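Local coordinates for protein dihydropyrimidinase (Brevibacillus agri, PDB 3SFW) that catalyses the hydrolytic ring opening of 5,6-dihydropyrimidines, probably at its two-zinc centre, as in other cyclic amidohydrolases, at residues S103-A106 against T107-K111; N73-T76 against G77-A81; A154-N157 against V158-D162; A129-H132 against V133-E136. All blocks are in the same frame, centred on the assembly; numbering follows the deposited sequence.

How the contacts relate
Along the chain the order is contact 2, contact 1, contact 4 and contact 3. Each joins residues only a few positions apart, so none closes a long loop; they follow in series, without nesting or crossing. Contact 2 forms the start of helix 74-83, which leads into strand 86-93. Contact 1 lies in helix 101-112, the helical part of a beta-alpha-beta unit with strands 86-93 and 119-124, and touches contact 2 where Phe74 packs on Trp108 and Lys111. Contact 4 starts helix 131-142, its nearest atoms about 5 Å from contact 1. Contact 3 is the turn at residues 154-162, close to a zinc ion and leading into helix 163-176.

Contact 1 of 4, residues S103-A106 against T107-K111; sequences SAIA and TWHEK
Ile105 and His109, one helical turn apart in helix 101-112, lie side by side and point the same way. The methyl CG2 of Ile105 meets the imidazole at its edge and in its plane, 3.6 Å from His109 CD2. Because Ile105 holds CG2 anti to its backbone N (CG1 at chi1 -61°), this branch rather than CG1 does the touching. The ring also makes edge-to-face contacts with Phe122 and Tyr452. On the tightly packed side, Trp108 sets the edge of its indole against the backbone, with CE3 3.7 Å from Ala104 O; NE1 is hydrogen-bonded to Asp91. Lys111 CE lies over one indole face, displaced toward the rim, 3.4 Å above the plane, while NZ reaches a salt bridge with Asp62.

Thr107, Ala106 and Glu110 make up the looser, solvent-facing side. Thr107 OG1 stays 3.1 Å from Ser103 O, the same carbonyl that takes the hydrogen bond of Thr107 N, and Glu110 turns outward to a salt bridge with Arg113. Regular helical bonds run beneath both sides, such as Trp108 N to Ala104 O at 3.0 Å. The packed side thus combines aromatic contacts with a few directed polar links, while the outer side carries exposed side chains.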
loop_
_atom_site.group_PDB
_atom_site.type_symbol
_atom_site.label_atom_id
_atom_site.label_comp_id
_atom_site.label_asym_id
_atom_site.label_seq_id
_atom_site.Cartn_x
_atom_site.Cartn_y
_atom_site.Cartn_z
ATOM N N SER A 103 22.278 -11.877 36.897
ATOM C CA SER A 103 21.811 -12.984 37.725
ATOM C C SER A 103 20.939 -13.922 36.904
ATOM O O SER A 103 21.006 -15.102 37.062
ATOM C CB SER A 103 21.079 -12.511 38.994
ATOM O OG SER A 103 19.924 -11.764 38.672
ATOM N N ALA A 104 20.128 -13.368 36.024
ATOM C CA ALA A 104 19.240 -14.227 35.191
ATOM C C ALA A 104 20.124 -15.030 34.240
ATOM O O ALA A 104 19.905 -16.239 34.034
ATOM C CB ALA A 104 18.234 -13.338 34.418
ATOM N N ILE A 105 21.130 -14.371 33.651
ATOM C CA ILE A 105 22.087 -15.075 32.788
ATOM C C ILE A 105 22.794 -16.245 33.494
ATOM O O ILE A 105 22.918 -17.368 32.948
ATOM C CB ILE A 105 23.133 -14.057 32.172
ATOM C CG1 ILE A 105 22.379 -13.027 31.314
ATOM C CG2 ILE A 105 24.283 -14.812 31.442
ATOM C CD1 ILE A 105 23.240 -11.748 30.968
ATOM N N ALA A 106 23.190 -16.028 34.748
ATOM C CA ALA A 106 23.809 -17.135 35.512
ATOM C C ALA A 106 22.838 -18.303 35.738
ATOM O O ALA A 106 23.223 -19.501 35.619
ATOM C CB ALA A 106 24.359 -16.593 36.870
ATOM N N THR A 107 21.588 -17.962 36.014
ATOM C CA THR A 107 20.537 -18.966 36.170
ATOM C C THR A 107 20.342 -19.818 34.917
ATOM O O THR A 107 20.276 -21.080 34.990
ATOM C CB THR A 107 19.229 -18.300 36.559
ATOM O OG1 THR A 107 19.403 -17.695 37.840
ATOM C CG2 THR A 107 18.084 -19.356 36.642
ATOM N N TRP A 108 20.334 -19.156 33.765
ATOM C CA TRP A 108 20.257 -19.887 32.494
ATOM C C TRP A 108 21.474 -20.755 32.161
ATOM O O TRP A 108 21.319 -21.859 31.653
ATOM C CB TRP A 108 19.865 -18.940 31.322
ATOM C CG TRP A 108 18.459 -19.109 30.877
ATOM C CD1 TRP A 108 18.050 -19.711 29.704
ATOM C CD2 TRP A 108 17.266 -18.800 31.609
ATOM N NE1 TRP A 108 16.678 -19.818 29.688
ATOM C CE2 TRP A 108 16.162 -19.239 30.815
ATOM C CE3 TRP A 108 17.005 -18.217 32.877
ATOM C CZ2 TRP A 108 14.827 -19.133 31.251
ATOM C CZ3 TRP A 108 15.654 -18.051 33.287
ATOM C CH2 TRP A 108 14.589 -18.491 32.461
ATOM N N HIS A 109 22.699 -20.278 32.452
ATOM C CA HIS A 109 23.865 -21.134 32.274
ATOM C C HIS A 109 23.732 -22.384 33.150
ATOM O O HIS A 109 24.079 -23.488 32.713
ATOM C CB HIS A 109 25.143 -20.365 32.620
ATOM C CG HIS A 109 25.668 -19.531 31.487
ATOM N ND1 HIS A 109 26.257 -20.084 30.371
ATOM C CD2 HIS A 109 25.576 -18.196 31.246
ATOM C CE1 HIS A 109 26.628 -19.108 29.550
ATOM N NE2 HIS A 109 26.199 -17.957 30.044
ATOM N N GLU A 110 23.175 -22.218 34.346
ATOM C CA GLU A 110 23.049 -23.373 35.264
ATOM C C GLU A 110 21.954 -24.366 34.771
ATOM O O GLU A 110 22.169 -25.568 34.826
ATOM C CB GLU A 110 22.826 -22.915 36.711
ATOM C CG GLU A 110 22.643 -24.038 37.766
ATOM C CD GLU A 110 23.847 -24.984 37.887
ATOM O OE1 GLU A 110 23.670 -26.105 38.430
ATOM O OE2 GLU A 110 24.967 -24.619 37.457
ATOM N N LYS A 111 20.943 -23.863 34.042
ATOM C CA LYS A 111 19.978 -24.772 33.393
ATOM C C LYS A 111 20.668 -25.640 32.338
ATOM O O LYS A 111 20.296 -26.800 32.131
ATOM C CB LYS A 111 18.811 -24.001 32.726
ATOM C CG LYS A 111 17.915 -23.259 33.628
ATOM C CD LYS A 111 16.824 -22.518 32.778
ATOM C CE LYS A 111 15.916 -21.690 33.658
ATOM N NZ LYS A 111 15.101 -22.579 34.587
#

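Contact 2 of 4, residues N73-T76 against G77-A81; sequences NFFT and GTKAA
This is a helix N-terminal contact in the TIM-barrel amidohydrolase fold, made by the first turns of helix 74-83, which leads into strand 86-93. Asn73 is the N-cap. Asn73 N is hydrogen-bonded to Thr76 OG1 at 3.3 Å, and Thr76 OG1 is also bonded to Asp72. Asn73 O then accepts from Gly77 N at 2.9 Å.

One residue on, Phe74 O is gripped twice by Thr78. Thr78 OG1 donates to Phe74 O at a short 2.6 Å, lying in the carbonyl plane, whereas Thr78 N approaches Phe74 O from above that plane at 3.3 Å. The double grip is possible because OG1 sits between the backbone N and the carbonyl carbon (chi1 61°), folded back over the preceding turn; it also receives a bond from Val117 N. On the more open flank, the end of the Lys79 side chain passes by the far end of the Phe75 ring, with Lys79 CE 3.7 Å from Phe75 CZ. Bends at chi3 and chi4 curl the lysine chain back, so that one water, 2.8 Å from Lys79 NZ, donates to Thr76 O at 2.8 Å.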
loop_
_atom_site.group_PDB
_atom_site.type_symbol
_atom_site.label_atom_id
_atom_site.label_comp_id
_atom_site.label_asym_id
_atom_site.label_seq_id
_atom_site.Cartn_x
_atom_site.Cartn_y
_atom_site.Cartn_z
ATOM N N ASN A 73 13.668 -30.164 29.462
ATOM C CA ASN A 73 14.769 -29.372 30.001
ATOM C C ASN A 73 15.889 -29.307 28.973
ATOM O O ASN A 73 15.665 -29.610 27.792
ATOM C CB ASN A 73 15.250 -29.950 31.351
ATOM C CG ASN A 73 15.776 -31.396 31.252
ATOM O OD1 ASN A 73 16.015 -32.070 32.293
ATOM N ND2 ASN A 73 15.957 -31.885 30.071
ATOM N N PHE A 74 17.059 -28.798 29.364
ATOM C CA PHE A 74 18.128 -28.652 28.362
ATOM C C PHE A 74 18.633 -29.967 27.843
ATOM O O PHE A 74 19.011 -30.050 26.694
ATOM C CB PHE A 74 19.277 -27.766 28.851
ATOM C CG PHE A 74 19.042 -26.317 28.572
ATOM C CD1 PHE A 74 18.144 -25.590 29.360
ATOM C CD2 PHE A 74 19.671 -25.692 27.483
ATOM C CE1 PHE A 74 17.850 -24.232 29.104
ATOM C CE2 PHE A 74 19.332 -24.347 27.154
ATOM C CZ PHE A 74 18.458 -23.603 27.981
ATOM N N PHE A 75 18.551 -31.038 28.654
ATOM C CA PHE A 75 18.948 -32.351 28.158
ATOM C C PHE A 75 17.913 -32.886 27.128
ATOM O O PHE A 75 18.268 -33.213 26.003
ATOM C CB PHE A 75 19.112 -33.361 29.323
ATOM C CG PHE A 75 19.485 -34.743 28.875
ATOM C CD1 PHE A 75 18.592 -35.793 29.073
ATOM C CD2 PHE A 75 20.651 -34.968 28.153
ATOM C CE1 PHE A 75 18.887 -37.087 28.629
ATOM C CE2 PHE A 75 20.980 -36.283 27.702
ATOM C CZ PHE A 75 20.067 -37.334 27.932
ATOM N N THR A 76 16.673 -33.080 27.560
ATOM C CA THR A 76 15.685 -33.719 26.662
ATOM C C THR A 76 15.383 -32.824 25.456
ATOM O O THR A 76 15.136 -33.336 24.351
ATOM C CB THR A 76 14.371 -34.149 27.353
ATOM O OG1 THR A 76 13.668 -33.005 27.837
ATOM C CG2 THR A 76 14.661 -35.165 28.574
ATOM N N GLY A 77 15.338 -31.509 25.688
ATOM C CA GLY A 77 15.000 -30.595 24.593
ATOM C C GLY A 77 16.091 -30.568 23.520
ATOM O O GLY A 77 15.783 -30.539 22.311
ATOM N N THR A 78 17.354 -30.544 23.928
ATOM C CA THR A 78 18.451 -30.569 22.928
ATOM C C THR A 78 18.566 -31.928 22.268
ATOM O O THR A 78 18.896 -32.028 21.089
ATOM C CB THR A 78 19.835 -30.109 23.485
ATOM O OG1 THR A 78 20.272 -30.968 24.552
ATOM C CG2 THR A 78 19.743 -28.661 23.955
ATOM N N LYS A 79 18.243 -33.006 23.009
ATOM C CA LYS A 79 18.307 -34.325 22.382
ATOM C C LYS A 79 17.211 -34.419 21.300
ATOM O O LYS A 79 17.443 -34.939 20.193
ATOM C CB LYS A 79 18.162 -35.459 23.423
ATOM C CG LYS A 79 18.179 -36.825 22.837
ATOM C CD LYS A 79 18.582 -37.871 23.929
ATOM C CE LYS A 79 17.647 -37.742 25.145
ATOM N NZ LYS A 79 16.299 -38.285 24.910
ATOM N N ALA A 80 16.022 -33.901 21.611
ATOM C CA ALA A 80 14.914 -33.937 20.668
ATOM C C ALA A 80 15.245 -33.054 19.435
ATOM O O ALA A 80 15.003 -33.430 18.305
ATOM C CB ALA A 80 13.642 -33.429 21.364
ATOM N N ALA A 81 15.856 -31.905 19.674
ATOM C CA ALA A 81 16.292 -31.037 18.563
ATOM C C ALA A 81 17.234 -31.822 17.660
ATOM O O ALA A 81 17.081 -31.806 16.427
ATOM C CB ALA A 81 17.021 -29.785 19.114
HETATM O O HOH W 1 14.884 -36.063 24.071
#

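Contact 3 of 4, residues A154-N157 against V158-D162; sequences AYKN and VLMAD
The ring of Tyr155 is the flat group of this turn, and Leu159 runs alongside it, both side chains pointing the same way. Leu159 CD1 approaches the ring obliquely, 3.9 Å from Tyr155 CD2. Elsewhere the ring meets that of the zinc ligand His183, with the planes at about 60°, and makes an edge-to-face contact with Phe65. The tyrosine side chain comes to about 4 Å from a zinc ion (nearest atoms), which places the turn at the border of the metal centre.

A single carbonyl organises the backbone. Tyr155 O accepts three amides in succession: Val158 N at 3.0 Å, Leu159 N at 3.0 Å and Met160 N at 3.2 Å. Leu159 N lies in the carbonyl plane, whereas Met160 N comes from above it. Such triple capture closes the chain tightly around one oxygen and should hold the tyrosine backbone firmly. The left-handed backbone of Tyr155 (phi 64°, psi 54°) probably helps to turn its carbonyl toward the three amides.

Behind this turn the extended Met160 side chain crosses Lys156 at an angle, Met160 SD 3.7 Å from Lys156 CB, while Met160 CB presses on Ala154 O at 3.1 Å. The extended lysine chain carries NZ to Asp188 and to Glu164 of the second subunit. The turn lies in the loop between helices 131-142 and 163-176, with Asp162 capping the latter, and reaches the subunit interface.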
loop_
_atom_site.group_PDB
_atom_site.type_symbol
_atom_site.label_atom_id
_atom_site.label_comp_id
_atom_site.label_asym_id
_atom_site.label_seq_id
_atom_site.Cartn_x
_atom_site.Cartn_y
_atom_site.Cartn_z
ATOM N N ALA A 154 3.018 -8.483 24.745
ATOM C CA ALA A 154 1.824 -9.067 25.342
ATOM C C ALA A 154 2.179 -9.776 26.659
ATOM O O ALA A 154 3.259 -9.535 27.226
ATOM C CB ALA A 154 1.129 -10.029 24.334
ATOM N N TYR A 155 1.239 -10.578 27.178
ATOM C CA TYR A 155 1.371 -11.212 28.514
ATOM C C TYR A 155 1.402 -10.176 29.632
ATOM O O TYR A 155 2.315 -10.127 30.447
ATOM C CB TYR A 155 2.601 -12.134 28.574
ATOM C CG TYR A 155 2.646 -13.181 27.479
ATOM C CD1 TYR A 155 1.693 -14.199 27.384
ATOM C CD2 TYR A 155 3.695 -13.181 26.560
ATOM C CE1 TYR A 155 1.775 -15.175 26.345
ATOM C CE2 TYR A 155 3.784 -14.143 25.559
ATOM C CZ TYR A 155 2.842 -15.116 25.446
ATOM O OH TYR A 155 2.997 -16.075 24.467
ATOM N N LYS A 156 0.391 -9.313 29.647
ATOM C CA LYS A 156 0.275 -8.285 30.687
ATOM C C LYS A 156 0.443 -8.829 32.131
ATOM O O LYS A 156 -0.044 -9.928 32.471
ATOM C CB LYS A 156 -1.092 -7.583 30.530
ATOM C CG LYS A 156 -1.248 -6.338 31.406
ATOM C CD LYS A 156 -2.685 -5.792 31.310
ATOM C CE LYS A 156 -2.751 -4.283 31.615
ATOM N NZ LYS A 156 -3.940 -3.648 30.901
ATOM N N ASN A 157 1.201 -8.094 32.933
ATOM C CA ASN A 157 1.440 -8.458 34.323
ATOM C C ASN A 157 2.283 -9.714 34.498
ATOM O O ASN A 157 2.472 -10.187 35.617
ATOM C CB ASN A 157 0.107 -8.642 35.076
ATOM C CG ASN A 157 -0.718 -7.351 35.144
ATOM O OD1 ASN A 157 -0.185 -6.258 35.374
ATOM N ND2 ASN A 157 -2.013 -7.470 34.868
ATOM N N VAL A 158 2.808 -10.259 33.400
ATOM C CA VAL A 158 3.728 -11.393 33.481
ATOM C C VAL A 158 5.069 -11.017 32.795
ATOM O O VAL A 158 6.115 -10.917 33.463
ATOM C CB VAL A 158 3.116 -12.661 32.812
ATOM C CG1 VAL A 158 4.061 -13.877 32.996
ATOM C CG2 VAL A 158 1.716 -12.986 33.418
ATOM N N LEU A 159 5.038 -10.846 31.466
ATOM C CA LEU A 159 6.270 -10.574 30.680
ATOM C C LEU A 159 6.231 -9.215 29.990
ATOM O O LEU A 159 7.253 -8.704 29.551
ATOM C CB LEU A 159 6.513 -11.673 29.602
ATOM C CG LEU A 159 6.539 -13.139 30.044
ATOM C CD1 LEU A 159 6.778 -14.061 28.815
ATOM C CD2 LEU A 159 7.641 -13.361 31.130
ATOM N N MET A 160 5.040 -8.606 29.927
ATOM C CA MET A 160 4.833 -7.426 29.109
ATOM C C MET A 160 5.664 -6.197 29.462
ATOM O O MET A 160 5.899 -5.917 30.644
ATOM C CB MET A 160 3.355 -7.059 29.102
ATOM C CG MET A 160 3.006 -5.992 28.042
ATOM S SD MET A 160 1.191 -5.793 28.165
ATOM C CE MET A 160 0.916 -4.329 27.164
ATOM N N ALA A 161 6.239 -5.580 28.423
ATOM C CA ALA A 161 6.922 -4.279 28.509
ATOM C C ALA A 161 6.158 -3.239 27.715
ATOM O O ALA A 161 5.333 -3.582 26.863
ATOM C CB ALA A 161 8.359 -4.384 27.928
ATOM N N ASP A 162 6.457 -1.975 27.962
ATOM C CA ASP A 162 5.714 -0.895 27.325
ATOM C C ASP A 162 6.570 -0.170 26.284
ATOM O O ASP A 162 7.663 -0.623 25.953
ATOM C CB ASP A 162 5.178 0.069 28.391
ATOM C CG ASP A 162 6.267 0.802 29.127
ATOM O OD1 ASP A 162 7.446 0.770 28.716
ATOM O OD2 ASP A 162 5.925 1.464 30.139
#

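Contact 4 of 4, residues A129-H132 against V133-E136; sequences ANDH and VLEE
Val133, His132 and Leu134 carry most of this contact, which forms the first turn of helix 131-142. Val133 leans on the N-cap residue Asn130: Val133 CB is 3.4 Å from Asn130 O, and the two side chains cross at about a right angle, Val133 CG2 3.8 Å from Asn130 CG. The asparagine group comes within reach because CG stands between the backbone N and the carbonyl carbon (chi1 65°), tucked over the start of the helix.

Leu134 reaches one residue further back, to Ala129, which precedes the cap. Leu134 CG lies 3.5 Å from Ala129 O, and Leu134 CD2 packs on Ala129 CB at 3.9 Å, the apolar part of the contact. Beneath, Leu134 N donates to Asn130 O at 3.0 Å, almost in line with the carbonyl bond, and so closes the first helical turn.

His132, an exposed residue, joins the contact through its backbone, with His132 O accepting from Glu136 N at 2.9 Å. The imidazole crosses the Glu136 side chain obliquely, with a carboxylate oxygen at its edge and the two planes 88° apart. That carboxylate is already engaged, since OE1 and OE2 of Glu136 accept from the backbone N of Leu101 and His102, at the start of helix 101-112.

In the fold, this turn lies on the surface between two helices. Glu136 ties it to the N terminus of helix 101-112, while Ala129 rests on Lys168 and Thr169 of helix 163-176 and Leu134 O is bonded to Arg172 there.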
loop_
_atom_site.group_PDB
_atom_site.type_symbol
_atom_site.label_atom_id
_atom_site.label_comp_id
_atom_site.label_asym_id
_atom_site.label_seq_id
_atom_site.Cartn_x
_atom_site.Cartn_y
_atom_site.Cartn_z
ATOM N N ALA A 129 13.632 -0.766 30.995
ATOM C CA ALA A 129 14.900 -0.215 30.522
ATOM C C ALA A 129 15.358 0.957 31.423
ATOM O O ALA A 129 15.712 2.045 30.940
ATOM C CB ALA A 129 14.755 0.234 29.059
ATOM N N ASN A 130 15.284 0.730 32.734
ATOM C CA ASN A 130 15.835 1.679 33.707
ATOM C C ASN A 130 17.351 1.861 33.505
ATOM O O ASN A 130 17.995 1.103 32.774
ATOM C CB ASN A 130 15.480 1.270 35.156
ATOM C CG ASN A 130 16.121 -0.055 35.583
ATOM O OD1 ASN A 130 15.430 -1.009 35.935
ATOM N ND2 ASN A 130 17.436 -0.086 35.634
ATOM N N ASP A 131 17.902 2.959 34.000
ATOM C CA ASP A 131 19.296 3.284 33.687
ATOM C C ASP A 131 20.296 2.183 34.077
ATOM O O ASP A 131 21.328 2.002 33.422
ATOM C CB ASP A 131 19.701 4.605 34.354
ATOM C CG ASP A 131 19.093 5.823 33.679
ATOM O OD1 ASP A 131 18.449 5.696 32.610
ATOM O OD2 ASP A 131 19.296 6.937 34.212
ATOM N N HIS A 132 20.034 1.488 35.171
ATOM C CA HIS A 132 20.925 0.417 35.606
ATOM C C HIS A 132 20.942 -0.727 34.577
ATOM O O HIS A 132 21.981 -1.287 34.262
ATOM C CB HIS A 132 20.477 -0.123 36.968
ATOM C CG HIS A 132 21.440 -1.092 37.588
ATOM N ND1 HIS A 132 22.222 -0.774 38.683
ATOM C CD2 HIS A 132 21.735 -2.381 37.279
ATOM C CE1 HIS A 132 22.978 -1.814 38.998
ATOM N NE2 HIS A 132 22.701 -2.803 38.162
ATOM N N VAL A 133 19.751 -1.110 34.125
ATOM C CA VAL A 133 19.628 -2.110 33.072
ATOM C C VAL A 133 20.388 -1.678 31.813
ATOM O O VAL A 133 21.113 -2.463 31.188
ATOM C CB VAL A 133 18.128 -2.337 32.742
ATOM C CG1 VAL A 133 17.968 -3.031 31.348
ATOM C CG2 VAL A 133 17.482 -3.165 33.885
ATOM N N LEU A 134 20.212 -0.434 31.424
ATOM C CA LEU A 134 20.850 0.049 30.213
ATOM C C LEU A 134 22.378 -0.024 30.360
ATOM O O LEU A 134 23.100 -0.419 29.435
ATOM C CB LEU A 134 20.390 1.470 29.911
ATOM C CG LEU A 134 18.901 1.577 29.507
ATOM C CD1 LEU A 134 18.640 3.040 29.183
ATOM C CD2 LEU A 134 18.574 0.712 28.267
ATOM N N GLU A 135 22.867 0.291 31.558
ATOM C CA GLU A 135 24.318 0.224 31.807
ATOM C C GLU A 135 24.806 -1.212 31.758
ATOM O O GLU A 135 25.845 -1.517 31.151
ATOM C CB GLU A 135 24.693 0.871 33.166
ATOM C CG GLU A 135 24.263 2.343 33.280
ATOM C CD GLU A 135 25.389 3.305 33.729
ATOM O OE1 GLU A 135 25.201 4.548 33.583
ATOM O OE2 GLU A 135 26.433 2.828 34.264
ATOM N N GLU A 136 24.015 -2.108 32.330
ATOM C CA GLU A 136 24.353 -3.514 32.401
ATOM C C GLU A 136 24.461 -4.167 31.033
ATOM O O GLU A 136 25.211 -5.136 30.856
ATOM C CB GLU A 136 23.289 -4.251 33.224
ATOM C CG GLU A 136 23.815 -5.407 33.902
ATOM C CD GLU A 136 22.860 -6.107 34.861
ATOM O OE1 GLU A 136 21.718 -5.683 35.153
ATOM O OE2 GLU A 136 23.281 -7.177 35.251
#